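Long-range contact in superoxide dismutase [Cu-Zn] (Bacteroidetes bacterium GWA2_30_7, PDB 7B4P), which probably catalyses the dismutation of superoxide to molecular oxygen and hydrogen peroxide, using a copper centre beside a zinc ion: residues G49-E54 with I124-E129. Sequence-based numbering, arbitrary orientation.
With CU (copper (II) ion), chain E.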
ATOM      1  N   GLY A  49      10.634 -10.644 -13.282  1.00 79.21           N
ATOM      2  CA  GLY A  49       9.162 -10.586 -13.381  1.00 79.09           C
ATOM      3  C   GLY A  49       8.609  -9.412 -12.591  1.00 76.50           C
ATOM      4  O   GLY A  49       9.031  -9.229 -11.434  1.00 74.26           O
ATOM      5  N   PHE A  50       7.704  -8.648 -13.205  1.00 76.80           N
ATOM      6  CA  PHE A  50       7.177  -7.354 -12.702  1.00 75.36           C
ATOM      7  C   PHE A  50       5.673  -7.313 -12.996  1.00 76.76           C
ATOM      8  O   PHE A  50       5.301  -7.123 -14.172  1.00 78.91           O
ATOM      9  CB  PHE A  50       7.962  -6.218 -13.365  1.00 74.92           C
ATOM     10  CG  PHE A  50       7.739  -4.836 -12.806  1.00 73.90           C
ATOM     11  CD1 PHE A  50       8.147  -4.513 -11.521  1.00 72.29           C
ATOM     12  CD2 PHE A  50       7.171  -3.840 -13.587  1.00 74.88           C
ATOM     13  CE1 PHE A  50       7.960  -3.235 -11.019  1.00 71.39           C
ATOM     14  CE2 PHE A  50       6.981  -2.563 -13.082  1.00 73.92           C
ATOM     15  CZ  PHE A  50       7.376  -2.262 -11.799  1.00 72.17           C
ATOM     16  N   HIS A  51       4.839  -7.528 -11.972  1.00 76.08           N
ATOM     17  CA  HIS A  51       3.371  -7.738 -12.111  1.00 77.48           C
ATOM     18  C   HIS A  51       2.598  -7.000 -11.013  1.00 76.63           C
ATOM     19  O   HIS A  51       3.173  -6.760  -9.933  1.00 73.91           O
ATOM     20  CB  HIS A  51       3.028  -9.233 -12.058  1.00 79.23           C
ATOM     21  CG  HIS A  51       3.852 -10.096 -12.953  1.00 79.87           C
ATOM     22  ND1 HIS A  51       4.591 -11.159 -12.471  1.00 79.62           N
ATOM     23  CD2 HIS A  51       4.051 -10.069 -14.286  1.00 81.37           C
ATOM     24  CE1 HIS A  51       5.213 -11.748 -13.471  1.00 81.10           C
ATOM     25  NE2 HIS A  51       4.898 -11.097 -14.595  1.00 82.16           N
ATOM     26  N   ILE A  52       1.331  -6.679 -11.295  1.00 79.12           N
ATOM     27  CA  ILE A  52       0.302  -6.286 -10.288  1.00 79.90           C
ATOM     28  C   ILE A  52      -0.467  -7.555  -9.895  1.00 82.40           C
ATOM     29  O   ILE A  52      -0.995  -8.223 -10.803  1.00 85.28           O
ATOM     30  CB  ILE A  52      -0.630  -5.187 -10.841  1.00 81.37           C
ATOM     31  CG1 ILE A  52       0.138  -3.909 -11.189  1.00 79.97           C
ATOM     32  CG2 ILE A  52      -1.774  -4.913  -9.875  1.00 82.51           C
ATOM     33  CD1 ILE A  52      -0.630  -2.945 -12.067  1.00 82.03           C
ATOM     34  N   HIS A  53      -0.510  -7.879  -8.600  1.00 82.45           N
ATOM     35  CA  HIS A  53      -1.186  -9.080  -8.039  1.00 85.74           C
ATOM     36  C   HIS A  53      -2.510  -8.663  -7.386  1.00 87.67           C
ATOM     37  O   HIS A  53      -2.618  -7.499  -6.968  1.00 85.81           O
ATOM     38  CB  HIS A  53      -0.238  -9.823  -7.088  1.00 84.98           C
ATOM     39  CG  HIS A  53       0.856 -10.556  -7.788  1.00 85.20           C
ATOM     40  ND1 HIS A  53       1.066 -11.910  -7.616  1.00 87.02           N
ATOM     41  CD2 HIS A  53       1.792 -10.137  -8.669  1.00 83.80           C
ATOM     42  CE1 HIS A  53       2.089 -12.291  -8.351  1.00 86.93           C
ATOM     43  NE2 HIS A  53       2.552 -11.222  -9.009  1.00 84.75           N
ATOM     44  N   GLU A  54      -3.476  -9.586  -7.311  1.00 91.73           N
ATOM     45  CA  GLU A  54      -4.907  -9.290  -7.015  1.00 95.04           C
ATOM     46  C   GLU A  54      -5.072  -8.773  -5.578  1.00 93.66           C
ATOM     47  O   GLU A  54      -5.873  -7.836  -5.393  1.00 93.74           O
ATOM     48  CB  GLU A  54      -5.790 -10.514  -7.285  1.00100.11           C
ATOM     49  CG  GLU A  54      -5.533 -11.693  -6.360  1.00101.53           C
ATOM     50  CD  GLU A  54      -6.174 -12.991  -6.819  1.00106.33           C
ATOM     51  OE1 GLU A  54      -7.316 -12.932  -7.318  1.00109.87           O
ATOM     52  OE2 GLU A  54      -5.531 -14.055  -6.679  1.00107.17           O
ATOM     53  N   ILE A 124       4.535  -6.978  -7.320  1.00 73.32           N
ATOM     54  CA  ILE A 124       5.454  -8.106  -6.980  1.00 73.96           C
ATOM     55  C   ILE A 124       6.603  -8.124  -7.994  1.00 73.31           C
ATOM     56  O   ILE A 124       6.323  -8.128  -9.209  1.00 74.06           O
ATOM     57  CB  ILE A 124       4.698  -9.451  -6.951  1.00 76.69           C
ATOM     58  CG1 ILE A 124       3.710  -9.529  -5.785  1.00 77.41           C
ATOM     59  CG2 ILE A 124       5.665 -10.627  -6.942  1.00 77.67           C
ATOM     60  CD1 ILE A 124       4.362  -9.638  -4.424  1.00 76.85           C
ATOM     61  N   VAL A 125       7.843  -8.126  -7.500  1.00 72.36           N
ATOM     62  CA  VAL A 125       9.072  -8.373  -8.308  1.00 72.24           C
ATOM     63  C   VAL A 125       9.505  -9.818  -8.046  1.00 73.48           C
ATOM     64  O   VAL A 125       9.552 -10.216  -6.863  1.00 72.45           O
ATOM     65  CB  VAL A 125      10.187  -7.365  -7.971  1.00 71.26           C
ATOM     66  CG1 VAL A 125      11.365  -7.502  -8.923  1.00 72.22           C
ATOM     67  CG2 VAL A 125       9.669  -5.936  -7.972  1.00 70.32           C
ATOM     68  N   HIS A 126       9.780 -10.573  -9.113  1.00 75.39           N
ATOM     69  CA  HIS A 126      10.129 -12.018  -9.062  1.00 78.02           C
ATOM     70  C   HIS A 126      11.650 -12.189  -9.140  1.00 78.48           C
ATOM     71  O   HIS A 126      12.330 -11.243  -9.579  1.00 77.75           O
ATOM     72  CB  HIS A 126       9.399 -12.782 -10.173  1.00 80.25           C
ATOM     73  CG  HIS A 126       7.921 -12.832  -9.988  1.00 81.04           C
ATOM     74  ND1 HIS A 126       7.295 -13.872  -9.328  1.00 82.88           N
ATOM     75  CD2 HIS A 126       6.945 -11.976 -10.361  1.00 80.73           C
ATOM     76  CE1 HIS A 126       5.995 -13.656  -9.308  1.00 83.57           C
ATOM     77  NE2 HIS A 126       5.753 -12.501  -9.937  1.00 82.22           N
ATOM     78  N   LYS A 127      12.147 -13.355  -8.725  1.00 80.37           N
ATOM     79  CA  LYS A 127      13.593 -13.706  -8.722  1.00 81.37           C
ATOM     80  C   LYS A 127      14.075 -13.895 -10.165  1.00 82.40           C
ATOM     81  O   LYS A 127      15.158 -13.378 -10.494  1.00 82.37           O
ATOM     82  CB  LYS A 127      13.826 -14.980  -7.904  1.00 83.85           C
ATOM     83  CG  LYS A 127      15.277 -15.415  -7.776  1.00 85.71           C
ATOM     84  CD  LYS A 127      15.463 -16.591  -6.844  1.00 88.52           C
ATOM     85  CE  LYS A 127      16.897 -16.766  -6.391  1.00 90.27           C
ATOM     86  NZ  LYS A 127      17.006 -17.776  -5.313  0.50 93.14           N
ATOM     87  N   ASN A 128      13.300 -14.615 -10.980  1.00 83.86           N
ATOM     88  CA  ASN A 128      13.673 -15.005 -12.366  1.00 85.52           C
ATOM     89  C   ASN A 128      12.893 -14.155 -13.373  1.00 84.85           C
ATOM     90  O   ASN A 128      11.995 -13.397 -12.959  1.00 82.13           O
ATOM     91  CB  ASN A 128      13.432 -16.495 -12.619  1.00 88.57           C
ATOM     92  CG  ASN A 128      14.105 -17.382 -11.594  1.00 89.88           C
ATOM     93  OD1 ASN A 128      15.221 -17.101 -11.160  1.00 89.27           O
ATOM     94  ND2 ASN A 128      13.438 -18.456 -11.206  1.00 92.15           N
ATOM     95  N   GLU A 129      13.248 -14.294 -14.652  1.00 87.51           N
ATOM     96  CA  GLU A 129      12.621 -13.593 -15.803  1.00 88.32           C
ATOM     97  C   GLU A 129      11.213 -14.155 -16.033  1.00 89.97           C
ATOM     98  O   GLU A 129      11.030 -15.380 -15.881  1.00 92.45           O
ATOM     99  CB  GLU A 129      13.498 -13.773 -17.044  1.00 90.93           C
ATOM    100  CG  GLU A 129      12.985 -13.059 -18.282  1.00 92.29           C
ATOM    101  CD  GLU A 129      13.847 -13.252 -19.517  1.00 95.49           C
ATOM    102  OE1 GLU A 129      14.928 -13.863 -19.396  1.00 97.05           O
ATOM    103  OE2 GLU A 129      13.438 -12.789 -20.601  1.00 97.59           O
TER
HETATM  104 CU    CU E 201       3.942 -11.676 -10.462  1.00 90.29          CU
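H51, H53 and H126 meet at a copper (II) ion that joins the two antiparallel strands. H51 binds the copper through ND1 (2.2 Å), whereas H53 and H126 bind it through NE2. In H51, chi1 (-49°) sets CG anti to the carbonyl carbon, and chi2 (123°) turns the ND1 side of the ring to the copper. Each imidazole leaves a second nitrogen for the protein: H51 NE2 hydrogen-bonds to D130, H53 ND1 to the carbonyl of G67, and H126 ND1 to that of G141, which fixes how the rings are turned. The H51 and H126 planes meet obliquely at 61°; H53 and H126 meet rim to rim.

Backbone bonds set the register. H51 and I124 form a hydrogen-bonded pair: H51 O accepts I124 N at 3.0 Å and H51 N donates to I124 O. H126 N reaches G49 O, and G49 N reaches N128 O. A side chain at G49 would point toward H126, so glycine lets the strands approach.

Branched I124 packs against the ligand rings: CG1 lies over the H53 ring face, 3.6 Å from its centroid, and CG2 over one face of the H126 ring, displaced toward its rim. An alanine here would probably leave both imidazoles less firmly backed and open a gap beside the copper, where CG2 now lies. On the other sheet face, F50 CD1 touches V125 CG2 at 4.1 Å. Copper ligands from neighbouring strands of a Greek-key beta-barrel characterise the Cu,Zn superoxide dismutase active site.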